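Local coordinates for protein catechol 1,2-dioxygenase (Pseudomonas putida, PDB 2AZQ) that probably catalyses the ferric iron-dependent intradiol ring cleavage of catechol by O2 to cis,cis-muconate, a step of the beta-ketoadipate pathway, at residues Val152-Ala157 with Ala220-Phe225; Gly216-His221 with Thr235-Phe240. All blocks are in the same frame, centred on the assembly; numbering follows the deposited sequence.

Contact 1: residues Val152-Ala157 with Ala220-Phe225; sequences VDLWHA and AHVHFF. With FE (Fe (III) ion), chain B.
The indole of Trp-155 lies against His-223: the five-membered ring and the imidazole form an offset stack with planes only 12° apart, while CB of His-223 sits 3.3 Å from the centroid of the six-membered ring of Trp-155 in a CH-pi contact. On its opposite face the His-223 imidazole meets CD2 of His-221, so it has the indole on one side and the rim of the nearly perpendicular His-221 ring on the other. The far edge of Trp-155 is turned to the face of Phe-225 in an edge-to-face pair, CH2 of Trp-155 standing over the centre of the Phe-225 ring, whose own edge meets OD2 of Asp-153. That carboxylate oxygen is also hydrogen-bonded to Tyr-110. CG of Trp-155 stands between the backbone N and the carbonyl carbon (chi1 64°), which swings the indole across toward His-223. Strands 151-155 and 217-227 pair antiparallel in the beta-sheet core of the intradiol dioxygenases, and His-221 and His-223, two residues apart, both point to the ferric ion. NE2 of His-223 binds it at 2.0 Å and NE2 of His-221 at 2.4 Å, Tyr-163 and Tyr-197 supplying the other protein ligands. Asp-153 N donates to Phe-225 O (2.8 Å, 168° at the hydrogen), and His-223 N to Trp-155 O (3.0 Å). On the reverse face of the sheet, CD1 of Leu-154 packs obliquely on CE2 of Phe-224 at 3.9 Å.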
ATOM      1  N   VAL A 152      -9.305 -22.425  23.366  1.00  2.00           N
ATOM      2  CA  VAL A 152      -8.720 -21.112  23.584  1.00  2.24           C
ATOM      3  C   VAL A 152      -7.411 -21.165  22.793  1.00  2.00           C
ATOM      4  O   VAL A 152      -6.507 -21.973  23.091  1.00  2.00           O
ATOM      5  CB  VAL A 152      -8.468 -20.728  25.099  1.00  2.00           C
ATOM      6  CG1 VAL A 152      -9.277 -21.608  26.039  1.00  2.00           C
ATOM      7  CG2 VAL A 152      -6.982 -20.710  25.405  1.00  4.46           C
ATOM      8  N   ASP A 153      -7.371 -20.332  21.748  1.00  2.00           N
ATOM      9  CA  ASP A 153      -6.251 -20.198  20.807  1.00  2.00           C
ATOM     10  C   ASP A 153      -5.358 -19.018  21.227  1.00  2.57           C
ATOM     11  O   ASP A 153      -5.756 -17.865  21.027  1.00  3.00           O
ATOM     12  CB  ASP A 153      -6.824 -19.893  19.440  1.00  2.00           C
ATOM     13  CG  ASP A 153      -5.938 -20.338  18.322  1.00  3.29           C
ATOM     14  OD1 ASP A 153      -4.698 -20.221  18.478  1.00  4.19           O
ATOM     15  OD2 ASP A 153      -6.501 -20.772  17.284  1.00  2.00           O
ATOM     16  N   LEU A 154      -4.164 -19.285  21.769  1.00  2.00           N
ATOM     17  CA  LEU A 154      -3.302 -18.192  22.231  1.00  2.00           C
ATOM     18  C   LEU A 154      -1.882 -18.102  21.690  1.00  2.00           C
ATOM     19  O   LEU A 154      -1.223 -19.107  21.428  1.00  2.00           O
ATOM     20  CB  LEU A 154      -3.219 -18.182  23.771  1.00  2.00           C
ATOM     21  CG  LEU A 154      -2.444 -19.270  24.548  1.00  2.21           C
ATOM     22  CD1 LEU A 154      -2.519 -18.918  26.038  1.00  2.07           C
ATOM     23  CD2 LEU A 154      -2.991 -20.665  24.292  1.00  2.00           C
ATOM     24  N   TRP A 155      -1.409 -16.869  21.543  1.00  2.14           N
ATOM     25  CA  TRP A 155      -0.060 -16.613  21.047  1.00  2.01           C
ATOM     26  C   TRP A 155       0.501 -15.356  21.714  1.00  2.00           C
ATOM     27  O   TRP A 155      -0.253 -14.434  21.999  1.00  2.37           O
ATOM     28  CB  TRP A 155      -0.075 -16.481  19.512  1.00  2.00           C
ATOM     29  CG  TRP A 155      -0.846 -15.316  18.899  1.00  2.00           C
ATOM     30  CD1 TRP A 155      -0.303 -14.187  18.340  1.00  2.00           C
ATOM     31  CD2 TRP A 155      -2.275 -15.208  18.686  1.00  2.00           C
ATOM     32  NE1 TRP A 155      -1.290 -13.393  17.792  1.00  2.00           N
ATOM     33  CE2 TRP A 155      -2.507 -13.989  17.986  1.00  2.00           C
ATOM     34  CE3 TRP A 155      -3.374 -16.014  19.011  1.00  2.00           C
ATOM     35  CZ2 TRP A 155      -3.784 -13.561  17.612  1.00  2.00           C
ATOM     36  CZ3 TRP A 155      -4.653 -15.578  18.634  1.00  2.79           C
ATOM     37  CH2 TRP A 155      -4.839 -14.360  17.942  1.00  2.00           C
ATOM     38  N   HIS A 156       1.803 -15.341  22.005  1.00  2.00           N
ATOM     39  CA  HIS A 156       2.424 -14.173  22.628  1.00  2.51           C
ATOM     40  C   HIS A 156       3.914 -14.137  22.369  1.00  2.90           C
ATOM     41  O   HIS A 156       4.506 -15.158  21.975  1.00  4.38           O
ATOM     42  CB  HIS A 156       2.124 -14.107  24.140  1.00  2.85           C
ATOM     43  CG  HIS A 156       2.852 -15.122  24.984  1.00  3.71           C
ATOM     44  ND1 HIS A 156       4.191 -15.015  25.301  1.00  3.59           N
ATOM     45  CD2 HIS A 156       2.406 -16.228  25.631  1.00  4.07           C
ATOM     46  CE1 HIS A 156       4.538 -16.005  26.104  1.00  2.00           C
ATOM     47  NE2 HIS A 156       3.474 -16.757  26.320  1.00  4.00           N
ATOM     48  N   ALA A 157       4.507 -12.958  22.559  1.00  2.00           N
ATOM     49  CA  ALA A 157       5.929 -12.771  22.332  1.00  2.00           C
ATOM     50  C   ALA A 157       6.765 -13.437  23.414  1.00  2.00           C
ATOM     51  O   ALA A 157       6.268 -13.797  24.472  1.00  2.00           O
ATOM     52  CB  ALA A 157       6.256 -11.306  22.269  1.00  2.00           C
ATOM     53  N   ALA A 220       3.106  -5.553  27.423  1.00  2.78           N
ATOM     54  CA  ALA A 220       3.179  -7.006  27.389  1.00  2.92           C
ATOM     55  C   ALA A 220       1.723  -7.538  27.383  1.00  3.51           C
ATOM     56  O   ALA A 220       0.876  -7.120  28.195  1.00  4.92           O
ATOM     57  CB  ALA A 220       3.929  -7.514  28.604  1.00  2.00           C
ATOM     58  N   HIS A 221       1.424  -8.452  26.472  1.00  2.14           N
ATOM     59  CA  HIS A 221       0.087  -8.979  26.404  1.00  2.34           C
ATOM     60  C   HIS A 221       0.052 -10.414  25.890  1.00  2.00           C
ATOM     61  O   HIS A 221       1.089 -10.983  25.576  1.00  3.61           O
ATOM     62  CB  HIS A 221      -0.773  -8.070  25.518  1.00  3.43           C
ATOM     63  CG  HIS A 221      -0.220  -7.881  24.138  1.00  4.20           C
ATOM     64  ND1 HIS A 221       0.759  -6.956  23.848  1.00  2.12           N
ATOM     65  CD2 HIS A 221      -0.448  -8.563  22.988  1.00  2.11           C
ATOM     66  CE1 HIS A 221       1.111  -7.080  22.583  1.00  2.00           C
ATOM     67  NE2 HIS A 221       0.394  -8.046  22.040  1.00  2.00           N
ATOM     68  N   VAL A 222      -1.146 -10.997  25.847  1.00  2.00           N
ATOM     69  CA  VAL A 222      -1.300 -12.358  25.362  1.00  2.00           C
ATOM     70  C   VAL A 222      -2.534 -12.341  24.492  1.00  3.25           C
ATOM     71  O   VAL A 222      -3.582 -11.896  24.915  1.00  6.75           O
ATOM     72  CB  VAL A 222      -1.490 -13.398  26.541  1.00  2.18           C
ATOM     73  CG1 VAL A 222      -1.406 -14.787  26.018  1.00  2.00           C
ATOM     74  CG2 VAL A 222      -0.458 -13.192  27.596  1.00  2.00           C
ATOM     75  N   HIS A 223      -2.427 -12.788  23.255  1.00  2.00           N
ATOM     76  CA  HIS A 223      -3.602 -12.792  22.336  1.00  4.72           C
ATOM     77  C   HIS A 223      -4.530 -14.024  22.465  1.00  5.97           C
ATOM     78  O   HIS A 223      -4.075 -15.150  22.687  1.00  6.53           O
ATOM     79  CB  HIS A 223      -3.090 -12.759  20.885  1.00  3.11           C
ATOM     80  CG  HIS A 223      -2.268 -11.560  20.531  1.00  3.32           C
ATOM     81  ND1 HIS A 223      -2.814 -10.357  20.140  1.00  2.88           N
ATOM     82  CD2 HIS A 223      -0.926 -11.389  20.509  1.00  2.26           C
ATOM     83  CE1 HIS A 223      -1.841  -9.495  19.895  1.00  2.55           C
ATOM     84  NE2 HIS A 223      -0.686 -10.098  20.112  1.00  2.46           N
ATOM     85  N   PHE A 224      -5.833 -13.801  22.349  1.00  5.16           N
ATOM     86  CA  PHE A 224      -6.763 -14.923  22.403  1.00  4.74           C
ATOM     87  C   PHE A 224      -7.817 -14.954  21.336  1.00  5.89           C
ATOM     88  O   PHE A 224      -8.374 -13.921  20.946  1.00  7.55           O
ATOM     89  CB  PHE A 224      -7.535 -15.018  23.724  1.00  2.54           C
ATOM     90  CG  PHE A 224      -6.685 -15.273  24.912  1.00  2.87           C
ATOM     91  CD1 PHE A 224      -6.072 -14.222  25.576  1.00  2.00           C
ATOM     92  CD2 PHE A 224      -6.510 -16.572  25.384  1.00  2.00           C
ATOM     93  CE1 PHE A 224      -5.307 -14.452  26.700  1.00  2.00           C
ATOM     94  CE2 PHE A 224      -5.747 -16.813  26.502  1.00  2.24           C
ATOM     95  CZ  PHE A 224      -5.144 -15.746  27.170  1.00  2.00           C
ATOM     96  N   PHE A 225      -8.079 -16.168  20.874  1.00  5.81           N
ATOM     97  CA  PHE A 225      -9.142 -16.466  19.913  1.00  5.14           C
ATOM     98  C   PHE A 225      -9.907 -17.486  20.760  1.00  4.32           C
ATOM     99  O   PHE A 225      -9.342 -18.507  21.153  1.00  2.45           O
ATOM    100  CB  PHE A 225      -8.596 -17.148  18.663  1.00  4.12           C
ATOM    101  CG  PHE A 225      -8.359 -16.231  17.519  1.00  2.00           C
ATOM    102  CD1 PHE A 225      -7.659 -16.676  16.401  1.00  2.00           C
ATOM    103  CD2 PHE A 225      -8.836 -14.941  17.529  1.00  2.00           C
ATOM    104  CE1 PHE A 225      -7.431 -15.837  15.303  1.00  2.00           C
ATOM    105  CE2 PHE A 225      -8.606 -14.099  16.427  1.00  3.07           C
ATOM    106  CZ  PHE A 225      -7.902 -14.554  15.319  1.00  2.00           C
TER
HETATM  107 FE    FE B 400       0.799  -8.794  19.797  1.00 16.50          FE

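Contact 2: residues Gly216-His221 with Thr235-Phe240. With FE (Fe (III) ion), chain B.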
ATOM      1  N   GLY A 216       6.137   3.701  18.929  1.00  4.81           N
ATOM      2  CA  GLY A 216       5.520   2.518  18.385  1.00  3.73           C
ATOM      3  C   GLY A 216       5.647   1.342  19.314  1.00  5.34           C
ATOM      4  O   GLY A 216       6.009   0.256  18.873  1.00  6.49           O
ATOM      5  N   GLN A 217       5.334   1.556  20.590  1.00  5.82           N
ATOM      6  CA  GLN A 217       5.420   0.513  21.618  1.00  8.11           C
ATOM      7  C   GLN A 217       4.084  -0.029  22.053  1.00  7.28           C
ATOM      8  O   GLN A 217       3.088   0.692  22.050  1.00  7.06           O
ATOM      9  CB  GLN A 217       6.078   1.039  22.896  1.00 11.16           C
ATOM     10  CG  GLN A 217       7.334   0.302  23.315  1.00 17.44           C
ATOM     11  CD  GLN A 217       8.513   0.718  22.474  1.00 19.11           C
ATOM     12  OE1 GLN A 217       8.791   1.908  22.347  1.00 21.62           O
ATOM     13  NE2 GLN A 217       9.211  -0.248  21.896  1.00 19.73           N
ATOM     14  N   ARG A 218       4.094  -1.291  22.470  1.00  6.71           N
ATOM     15  CA  ARG A 218       2.907  -1.949  23.017  1.00  8.73           C
ATOM     16  C   ARG A 218       3.248  -2.609  24.361  1.00  6.94           C
ATOM     17  O   ARG A 218       4.385  -2.966  24.603  1.00  7.80           O
ATOM     18  CB  ARG A 218       2.377  -3.021  22.077  1.00 10.75           C
ATOM     19  CG  ARG A 218       1.917  -2.520  20.733  1.00 14.61           C
ATOM     20  CD  ARG A 218       0.974  -3.527  20.163  1.00 15.97           C
ATOM     21  NE  ARG A 218      -0.041  -3.826  21.162  1.00 18.99           N
ATOM     22  CZ  ARG A 218      -0.906  -4.825  21.076  1.00 22.02           C
ATOM     23  NH1 ARG A 218      -0.886  -5.640  20.011  1.00 24.12           N
ATOM     24  NH2 ARG A 218      -1.752  -5.036  22.084  1.00 22.18           N
ATOM     25  N   PRO A 219       2.267  -2.743  25.264  1.00  6.73           N
ATOM     26  CA  PRO A 219       2.455  -3.369  26.583  1.00  4.16           C
ATOM     27  C   PRO A 219       2.545  -4.887  26.427  1.00  2.33           C
ATOM     28  O   PRO A 219       2.102  -5.445  25.429  1.00  2.00           O
ATOM     29  CB  PRO A 219       1.170  -2.993  27.330  1.00  2.51           C
ATOM     30  CG  PRO A 219       0.659  -1.788  26.554  1.00  5.41           C
ATOM     31  CD  PRO A 219       0.887  -2.257  25.150  1.00  6.68           C
ATOM     32  N   ALA A 220       3.106  -5.553  27.423  1.00  2.78           N
ATOM     33  CA  ALA A 220       3.179  -7.006  27.389  1.00  2.92           C
ATOM     34  C   ALA A 220       1.723  -7.538  27.383  1.00  3.51           C
ATOM     35  O   ALA A 220       0.876  -7.120  28.195  1.00  4.92           O
ATOM     36  CB  ALA A 220       3.929  -7.514  28.604  1.00  2.00           C
ATOM     37  N   HIS A 221       1.424  -8.452  26.472  1.00  2.14           N
ATOM     38  CA  HIS A 221       0.087  -8.979  26.404  1.00  2.34           C
ATOM     39  C   HIS A 221       0.052 -10.414  25.890  1.00  2.00           C
ATOM     40  O   HIS A 221       1.089 -10.983  25.576  1.00  3.61           O
ATOM     41  CB  HIS A 221      -0.773  -8.070  25.518  1.00  3.43           C
ATOM     42  CG  HIS A 221      -0.220  -7.881  24.138  1.00  4.20           C
ATOM     43  ND1 HIS A 221       0.759  -6.956  23.848  1.00  2.12           N
ATOM     44  CD2 HIS A 221      -0.448  -8.563  22.988  1.00  2.11           C
ATOM     45  CE1 HIS A 221       1.111  -7.080  22.583  1.00  2.00           C
ATOM     46  NE2 HIS A 221       0.394  -8.046  22.040  1.00  2.00           N
ATOM     47  N   THR A 235     -12.255 -12.298  19.887  1.00  2.00           N
ATOM     48  CA  THR A 235     -10.859 -11.982  19.663  1.00  2.00           C
ATOM     49  C   THR A 235     -10.578 -10.991  20.762  1.00  3.60           C
ATOM     50  O   THR A 235     -11.270  -9.984  20.870  1.00  3.75           O
ATOM     51  CB  THR A 235     -10.648 -11.315  18.304  1.00  2.00           C
ATOM     52  OG1 THR A 235     -11.015 -12.237  17.292  1.00  2.00           O
ATOM     53  CG2 THR A 235      -9.189 -10.916  18.079  1.00  2.00           C
ATOM     54  N   THR A 236      -9.582 -11.280  21.593  1.00  4.14           N
ATOM     55  CA  THR A 236      -9.257 -10.378  22.684  1.00  5.84           C
ATOM     56  C   THR A 236      -7.804 -10.562  23.144  1.00  6.27           C
ATOM     57  O   THR A 236      -7.079 -11.419  22.621  1.00  6.74           O
ATOM     58  CB  THR A 236     -10.219 -10.622  23.878  1.00  6.54           C
ATOM     59  OG1 THR A 236     -10.043  -9.592  24.859  1.00  6.40           O
ATOM     60  CG2 THR A 236      -9.947 -11.995  24.519  1.00  4.05           C
ATOM     61  N   GLN A 237      -7.390  -9.750  24.115  1.00  5.36           N
ATOM     62  CA  GLN A 237      -6.036  -9.789  24.681  1.00  5.44           C
ATOM     63  C   GLN A 237      -6.136  -9.695  26.197  1.00  5.11           C
ATOM     64  O   GLN A 237      -7.166  -9.269  26.723  1.00  5.54           O
ATOM     65  CB  GLN A 237      -5.180  -8.573  24.221  1.00  2.66           C
ATOM     66  CG  GLN A 237      -4.687  -8.570  22.784  1.00  6.04           C
ATOM     67  CD  GLN A 237      -3.836  -7.327  22.393  1.00  7.88           C
ATOM     68  OE1 GLN A 237      -3.244  -6.659  23.245  1.00  9.51           O
ATOM     69  NE2 GLN A 237      -3.753  -7.049  21.083  1.00  7.81           N
ATOM     70  N   ILE A 238      -5.081 -10.117  26.891  1.00  4.61           N
ATOM     71  CA  ILE A 238      -4.973  -9.915  28.341  1.00  5.80           C
ATOM     72  C   ILE A 238      -3.752  -8.978  28.364  1.00  7.32           C
ATOM     73  O   ILE A 238      -2.726  -9.327  27.786  1.00  8.93           O
ATOM     74  CB  ILE A 238      -4.563 -11.198  29.164  1.00  5.49           C
ATOM     75  CG1 ILE A 238      -5.678 -12.244  29.167  1.00  7.03           C
ATOM     76  CG2 ILE A 238      -4.208 -10.821  30.602  1.00  2.00           C
ATOM     77  CD1 ILE A 238      -5.270 -13.548  29.907  1.00  7.49           C
ATOM     78  N   ASN A 239      -3.857  -7.785  28.951  1.00  7.69           N
ATOM     79  CA  ASN A 239      -2.689  -6.906  29.062  1.00  8.56           C
ATOM     80  C   ASN A 239      -2.166  -7.052  30.477  1.00  9.92           C
ATOM     81  O   ASN A 239      -2.948  -7.012  31.422  1.00 10.98           O
ATOM     82  CB  ASN A 239      -3.057  -5.454  28.905  1.00 11.41           C
ATOM     83  CG  ASN A 239      -3.584  -5.144  27.569  1.00 12.79           C
ATOM     84  OD1 ASN A 239      -2.885  -5.300  26.572  1.00 15.14           O
ATOM     85  ND2 ASN A 239      -4.830  -4.689  27.520  1.00 13.45           N
ATOM     86  N   PHE A 240      -0.855  -7.181  30.635  1.00 10.79           N
ATOM     87  CA  PHE A 240      -0.250  -7.330  31.963  1.00 11.24           C
ATOM     88  C   PHE A 240      -0.262  -6.104  32.827  1.00  9.84           C
ATOM     89  O   PHE A 240      -0.000  -4.998  32.365  1.00  8.44           O
ATOM     90  CB  PHE A 240       1.157  -7.854  31.806  1.00 15.02           C
ATOM     91  CG  PHE A 240       1.170  -9.270  31.467  1.00 19.68           C
ATOM     92  CD1 PHE A 240       0.284  -9.742  30.506  1.00 22.83           C
ATOM     93  CD2 PHE A 240       1.928 -10.164  32.192  1.00 24.23           C
ATOM     94  CE1 PHE A 240       0.127 -11.078  30.274  1.00 25.42           C
ATOM     95  CE2 PHE A 240       1.788 -11.521  31.979  1.00 28.22           C
ATOM     96  CZ  PHE A 240       0.871 -11.985  31.010  1.00 28.22           C
TER
HETATM   97 FE    FE B 400       0.799  -8.794  19.797  1.00 16.50          FE
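Beside the iron, Arg-218 and Gln-237 reach toward each other from opposite directions, and both of their flat groups come over the same face of the His-221 imidazole. The setting is a beta hairpin made by strands 217-227 and 234-240 in the intradiol dioxygenase sheet, here at its open end, where the touching parts, 218-221 and 237-240, run nearly at right angles and His-221 with Asn-239 forms a non-hydrogen-bonded antiparallel pair. The Arg-218 side chain turns about its CG-CD bond (chi3 51°), bringing its guanidinium over the imidazole with CE1 of His-221 3.3 Å from the guanidinium plane. Gln-237, extended beyond CG, brings its amide in at 21° to the same ring, its OE1 lying 3.4 Å from CG of His-221. That oxygen also lies near NH2 of Arg-218 at the guanidinium edge, the two planes 32° apart, but the modelled distance is too short for the hydrogen bond to be more than doubtful. With alanine in place of Arg-218, the imidazole face that the guanidinium covers beside the metal would probably be left bare and the Gln-237 amide would be less constrained. The ring's rotation is fixed from another direction as well, because ND1 of His-221 donates to Pro-219 O within the ring plane, leaving NE2 for the ferric ion; this second-shell carbonyl is likely to make the histidine a somewhat more electron-rich ligand. Further along, Ala-220 packs on Phe-240, CB to CB at 4.2 Å, and CB of His-221 lies near OD1 of Asn-239. Phe-240 N donates to Ala-220 O at 3.0 Å, the backbone bond between the segments.

The two contacts show how one central strand can serve two neighbours: strand 217-227 pairs with 151-155 in contact 1 and with 234-240 in contact 2, so all three lie side by side in one sheet. Their centres are about 9 Å apart, and Ala-220 and His-221 belong to both. Along the chain, 152-157 comes first, 216-221 follows after 58 residues, overlapping 220-225, and 235-240 completes the hairpin. Probable backbone hydrogen bonds from Val-222 N to Ile-238 O and from Phe-224 N to Thr-236 O join them directly. The iron's two histidine ligands are thus carried on a strand flanked on both sides.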